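Local structure of glutamate racemase (Bacillus anthracis, 2DWU) at residues 69-74 and 228-233; 157-160 and 164-167. The protein is a glutamate racemase of the Asp/Glu/hydantoin racemase family, an alpha/beta protein built around two parallel beta-sheets. All coordinates share one frame; numbering follows the deposited sequence.

The two contacts lie on opposite sides of the chain's centre, with nearest atoms about 22 Å apart, and share no secondary-structure element. Contact 1 ties strand 70-75 of the six-stranded parallel sheet to the loop between helix 211-226 and strand 238-241; its lysine is buried, and the single hydrogen bond across it runs from that lysine to a backbone carbonyl. Contact 2 lies in the part of the chain that holds the four-stranded sheet, where the turn after helix 151-157 packs on the first turn of helix 162-177. There, a flat cation-pi stack formed by an exposed arginine sits beside a buried valine whose methyl meets two backbone carbonyl oxygens and, more loosely, a leucine.

Contact 1 (69-74 and 228-233); sequences PLKALV and ILADNL
K71 NZ donates a hydrogen bond of 2.7 Å to I228 O. The ammonium nitrogen lies in the carbonyl plane, and the C=O...N angle of 159° places it not far from straight ahead of the oxygen. K71 CE and CD lie alongside the same oxygen, with K71 CE 3.5 Å from I228 O. Beyond the carbonyl, A230 CB packs 3.6 Å from K71 NZ. A230 N is also close to K71 NZ, at 3.3 Å, but both are donors and do not bond to each other. I228 CD1 approaches the backbone of K71, 4.1 Å from K71 O, while the K71 CD and I228 CD1 carbons are 4.4 Å apart.

Beyond CG the K71 chain is extended except at chi3 (68°), while chi1 (72°) sets CG between the backbone N and the carbonyl carbon; together they carry NZ to the loop. Outside the two segments, E33 bridges the two donors: its OE1 forms a salt bridge with K71 NZ and its OE2 accepts a hydrogen bond from A230 N. L223 of helix 211-226 touches both K71 and I228.

The buried ammonium group therefore has a carbonyl and a carboxylate as partners. Their combined negative potential would be expected to favour the charged lysine, which holds the loop between helix 211-226 and strand 238-241 against the corner at K71 in strand 70-75.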
loop_
_atom_site.group_PDB
_atom_site.type_symbol
_atom_site.label_atom_id
_atom_site.label_comp_id
_atom_site.label_asym_id
_atom_site.label_seq_id
_atom_site.Cartn_x
_atom_site.Cartn_y
_atom_site.Cartn_z
ATOM N N PRO B 69 -17.119 -16.406 -12.595
ATOM C CA PRO B 69 -17.114 -15.018 -13.064
ATOM C C PRO B 69 -16.000 -14.214 -12.384
ATOM O O PRO B 69 -16.233 -13.604 -11.351
ATOM C CB PRO B 69 -18.501 -14.508 -12.675
ATOM C CG PRO B 69 -18.806 -15.275 -11.420
ATOM C CD PRO B 69 -18.232 -16.667 -11.663
ATOM N N LEU B 70 -14.803 -14.205 -12.968
ATOM C CA LEU B 70 -13.683 -13.482 -12.359
ATOM C C LEU B 70 -13.662 -11.987 -12.608
ATOM O O LEU B 70 -13.815 -11.536 -13.751
ATOM C CB LEU B 70 -12.339 -14.028 -12.876
ATOM C CG LEU B 70 -12.133 -15.541 -12.822
ATOM C CD1 LEU B 70 -10.754 -15.921 -13.390
ATOM C CD2 LEU B 70 -12.275 -16.001 -11.385
ATOM N N LYS B 71 -13.442 -11.212 -11.554
ATOM C CA LYS B 71 -13.311 -9.771 -11.725
ATOM C C LYS B 71 -11.819 -9.438 -11.702
ATOM O O LYS B 71 -11.395 -8.405 -12.207
ATOM C CB LYS B 71 -14.054 -8.976 -10.626
ATOM C CG LYS B 71 -13.440 -9.003 -9.234
ATOM C CD LYS B 71 -13.956 -7.846 -8.308
ATOM C CE LYS B 71 -15.420 -7.976 -7.931
ATOM N NZ LYS B 71 -15.812 -7.011 -6.856
ATOM N N ALA B 72 -11.021 -10.343 -11.129
ATOM C CA ALA B 72 -9.573 -10.154 -11.030
ATOM C C ALA B 72 -8.930 -11.489 -10.675
ATOM O O ALA B 72 -9.598 -12.377 -10.162
ATOM C CB ALA B 72 -9.245 -9.112 -9.938
ATOM N N LEU B 73 -7.628 -11.615 -10.944
ATOM C CA LEU B 73 -6.879 -12.826 -10.653
ATOM C C LEU B 73 -5.676 -12.461 -9.784
ATOM O O LEU B 73 -4.948 -11.517 -10.092
ATOM C CB LEU B 73 -6.369 -13.466 -11.963
ATOM C CG LEU B 73 -5.409 -14.652 -11.747
ATOM C CD1 LEU B 73 -6.129 -15.801 -11.011
ATOM C CD2 LEU B 73 -4.896 -15.104 -13.106
ATOM N N VAL B 74 -5.487 -13.207 -8.698
ATOM C CA VAL B 74 -4.311 -13.008 -7.832
ATOM C C VAL B 74 -3.440 -14.266 -7.943
ATOM O O VAL B 74 -3.913 -15.401 -7.743
ATOM C CB VAL B 74 -4.708 -12.822 -6.358
ATOM C CG1 VAL B 74 -3.441 -12.774 -5.465
ATOM C CG2 VAL B 74 -5.501 -11.516 -6.203
ATOM N N ILE B 228 -14.604 -1.241 -9.186
ATOM C CA ILE B 228 -15.227 -2.559 -9.180
ATOM C C ILE B 228 -15.259 -3.282 -7.836
ATOM O O ILE B 228 -15.278 -4.510 -7.784
ATOM C CB ILE B 228 -14.583 -3.488 -10.239
ATOM C CG1 ILE B 228 -13.087 -3.649 -9.977
ATOM C CG2 ILE B 228 -14.792 -2.900 -11.648
ATOM C CD1 ILE B 228 -12.374 -4.629 -10.907
ATOM N N LEU B 229 -15.266 -2.520 -6.753
ATOM C CA LEU B 229 -15.344 -3.118 -5.424
ATOM C C LEU B 229 -16.719 -3.758 -5.213
ATOM O O LEU B 229 -17.742 -3.221 -5.674
ATOM C CB LEU B 229 -15.158 -2.057 -4.330
ATOM C CG LEU B 229 -13.772 -1.448 -4.118
ATOM C CD1 LEU B 229 -13.901 -0.240 -3.199
ATOM C CD2 LEU B 229 -12.837 -2.482 -3.517
ATOM N N ALA B 230 -16.743 -4.897 -4.524
ATOM C CA ALA B 230 -18.009 -5.556 -4.189
ATOM C C ALA B 230 -18.625 -4.838 -2.991
ATOM O O ALA B 230 -17.924 -4.119 -2.259
ATOM C CB ALA B 230 -17.749 -7.010 -3.828
ATOM N N ASP B 231 -19.937 -5.013 -2.796
ATOM C CA ASP B 231 -20.616 -4.420 -1.651
ATOM C C ASP B 231 -21.299 -5.482 -0.781
ATOM O O ASP B 231 -22.086 -5.163 0.095
ATOM C CB ASP B 231 -21.641 -3.372 -2.114
ATOM C CG ASP B 231 -22.804 -3.974 -2.886
ATOM O OD1 ASP B 231 -23.783 -3.231 -3.122
ATOM O OD2 ASP B 231 -22.750 -5.163 -3.271
ATOM N N ASN B 232 -20.941 -6.742 -1.011
ATOM C CA ASN B 232 -21.496 -7.902 -0.302
ATOM C C ASN B 232 -21.119 -7.910 1.191
ATOM O O ASN B 232 -19.945 -8.021 1.535
ATOM C CB ASN B 232 -20.948 -9.152 -1.001
ATOM C CG ASN B 232 -21.667 -10.421 -0.609
ATOM O OD1 ASN B 232 -22.278 -10.507 0.472
ATOM N ND2 ASN B 232 -21.554 -11.444 -1.465
ATOM N N LEU B 233 -22.130 -7.839 2.062
ATOM C CA LEU B 233 -21.924 -7.805 3.513
ATOM C C LEU B 233 -21.623 -9.143 4.175
ATOM O O LEU B 233 -21.270 -9.189 5.359
ATOM C CB LEU B 233 -23.136 -7.158 4.198
ATOM C CG LEU B 233 -23.484 -5.751 3.699
ATOM C CD1 LEU B 233 -24.696 -5.230 4.461
ATOM C CD2 LEU B 233 -22.290 -4.809 3.877
#

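Contact 2 (157-160 and 164-167); sequences NRLE and YVTQ
The cation-pi interaction between R158 and Y164 is a flat stack. The guanidinium lies over one face of the phenol ring, with centres 3.7 Å apart and planes inclined by only 14°. R158 CZ is displaced from the ring normal by 20°, so the overlap is slightly offset. R158 NH1 sits over the middle of the ring, 3.5 Å above its plane, whereas R158 NH2 lies nearer the rim, 3.4 Å from Y164 CE1. Bends at chi2 (-79°) and chi3 fold the arginine chain so that its guanidinium comes over the ring. Nearer the backbone, R158 CB lies 3.8 Å from Y164 CD1.

Apolar and backbone contacts lie beside this stack. V165 CG2 fits against the turn, 3.4 Å from R158 O and 3.8 Å from L159 O, so one methyl group meets two successive carbonyl oxygens. Although the CB of L159 points away from the helix, its end curls back, and L159 CD1 comes to 4.4 Å from V165 CG2. V154 of helix 151-157 also packs on Y164.

Polar support comes from the linker, where D161 OD1 accepts a hydrogen bond from Y164 N near the start of helix 162-177.

R158 is exposed and stacks on the partly exposed Y164, whereas V165 is buried against L194, Y197 and V154, with L159 touching L193 and L194. Together these contacts brace a short turn joining two consecutive helices of the alpha/beta fold, 151-157 and 162-177: R158 leaves helical geometry just after the first, and within a few residues the second begins.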
loop_
_atom_site.group_PDB
_atom_site.type_symbol
_atom_site.label_atom_id
_atom_site.label_comp_id
_atom_site.label_asym_id
_atom_site.label_seq_id
_atom_site.Cartn_x
_atom_site.Cartn_y
_atom_site.Cartn_z
ATOM N N ASN B 157 5.864 -29.365 6.942
ATOM C CA ASN B 157 6.099 -30.664 7.576
ATOM C C ASN B 157 6.834 -30.780 8.894
ATOM O O ASN B 157 6.832 -31.865 9.497
ATOM C CB ASN B 157 6.829 -31.557 6.572
ATOM C CG ASN B 157 6.119 -31.637 5.251
ATOM O OD1 ASN B 157 6.727 -31.455 4.195
ATOM N ND2 ASN B 157 4.820 -31.900 5.294
ATOM N N ARG B 158 7.449 -29.700 9.370
ATOM C CA ARG B 158 8.244 -29.790 10.591
ATOM C C ARG B 158 8.018 -28.601 11.515
ATOM O O ARG B 158 8.803 -28.378 12.441
ATOM C CB ARG B 158 9.735 -29.829 10.213
ATOM C CG ARG B 158 10.100 -30.686 8.999
ATOM C CD ARG B 158 10.163 -32.163 9.354
ATOM N NE ARG B 158 11.215 -32.457 10.320
ATOM C CZ ARG B 158 12.489 -32.700 10.025
ATOM N NH1 ARG B 158 13.338 -32.945 11.010
ATOM N NH2 ARG B 158 12.918 -32.705 8.768
ATOM N N LEU B 159 6.953 -27.843 11.285
ATOM C CA LEU B 159 6.725 -26.643 12.078
ATOM C C LEU B 159 6.636 -26.828 13.592
ATOM O O LEU B 159 6.988 -25.923 14.348
ATOM C CB LEU B 159 5.493 -25.900 11.547
ATOM C CG LEU B 159 5.328 -24.438 11.970
ATOM C CD1 LEU B 159 6.532 -23.605 11.502
ATOM C CD2 LEU B 159 4.046 -23.901 11.370
ATOM N N GLU B 160 6.195 -27.994 14.048
ATOM C CA GLU B 160 6.080 -28.219 15.483
ATOM C C GLU B 160 7.426 -28.527 16.136
ATOM O O GLU B 160 7.549 -28.473 17.364
ATOM C CB GLU B 160 5.098 -29.361 15.754
ATOM C CG GLU B 160 3.900 -29.378 14.804
ATOM C CD GLU B 160 3.100 -28.083 14.817
ATOM O OE1 GLU B 160 2.126 -27.980 14.035
ATOM O OE2 GLU B 160 3.436 -27.170 15.603
ATOM N N TYR B 164 14.304 -27.670 15.306
ATOM C CA TYR B 164 14.652 -27.894 13.913
ATOM C C TYR B 164 14.359 -26.643 13.098
ATOM O O TYR B 164 15.143 -26.264 12.217
ATOM C CB TYR B 164 13.843 -29.076 13.350
ATOM C CG TYR B 164 14.277 -29.478 11.962
ATOM C CD1 TYR B 164 13.470 -29.221 10.850
ATOM C CD2 TYR B 164 15.529 -30.048 11.756
ATOM C CE1 TYR B 164 13.916 -29.522 9.552
ATOM C CE2 TYR B 164 15.983 -30.346 10.475
ATOM C CZ TYR B 164 15.170 -30.078 9.382
ATOM O OH TYR B 164 15.644 -30.351 8.123
ATOM N N VAL B 165 13.231 -26.006 13.387
ATOM C CA VAL B 165 12.851 -24.804 12.642
ATOM C C VAL B 165 13.897 -23.715 12.911
ATOM O O VAL B 165 14.383 -23.060 11.989
ATOM C CB VAL B 165 11.432 -24.307 13.043
ATOM C CG1 VAL B 165 11.084 -23.023 12.255
ATOM C CG2 VAL B 165 10.372 -25.397 12.725
ATOM N N THR B 166 14.278 -23.548 14.171
ATOM C CA THR B 166 15.272 -22.537 14.493
ATOM C C THR B 166 16.589 -22.781 13.756
ATOM O O THR B 166 17.192 -21.841 13.255
ATOM C CB THR B 166 15.554 -22.485 15.997
ATOM O OG1 THR B 166 14.357 -22.124 16.696
ATOM C CG2 THR B 166 16.630 -21.449 16.302
ATOM N N GLN B 167 17.035 -24.036 13.686
ATOM C CA GLN B 167 18.276 -24.346 13.006
ATOM C C GLN B 167 18.192 -24.100 11.514
ATOM O O GLN B 167 19.147 -23.598 10.902
ATOM C CB GLN B 167 18.681 -25.805 13.245
ATOM C CG GLN B 167 20.183 -25.997 13.154
ATOM C CD GLN B 167 20.924 -25.276 14.289
ATOM O OE1 GLN B 167 20.710 -25.577 15.466
ATOM N NE2 GLN B 167 21.788 -24.326 13.942
#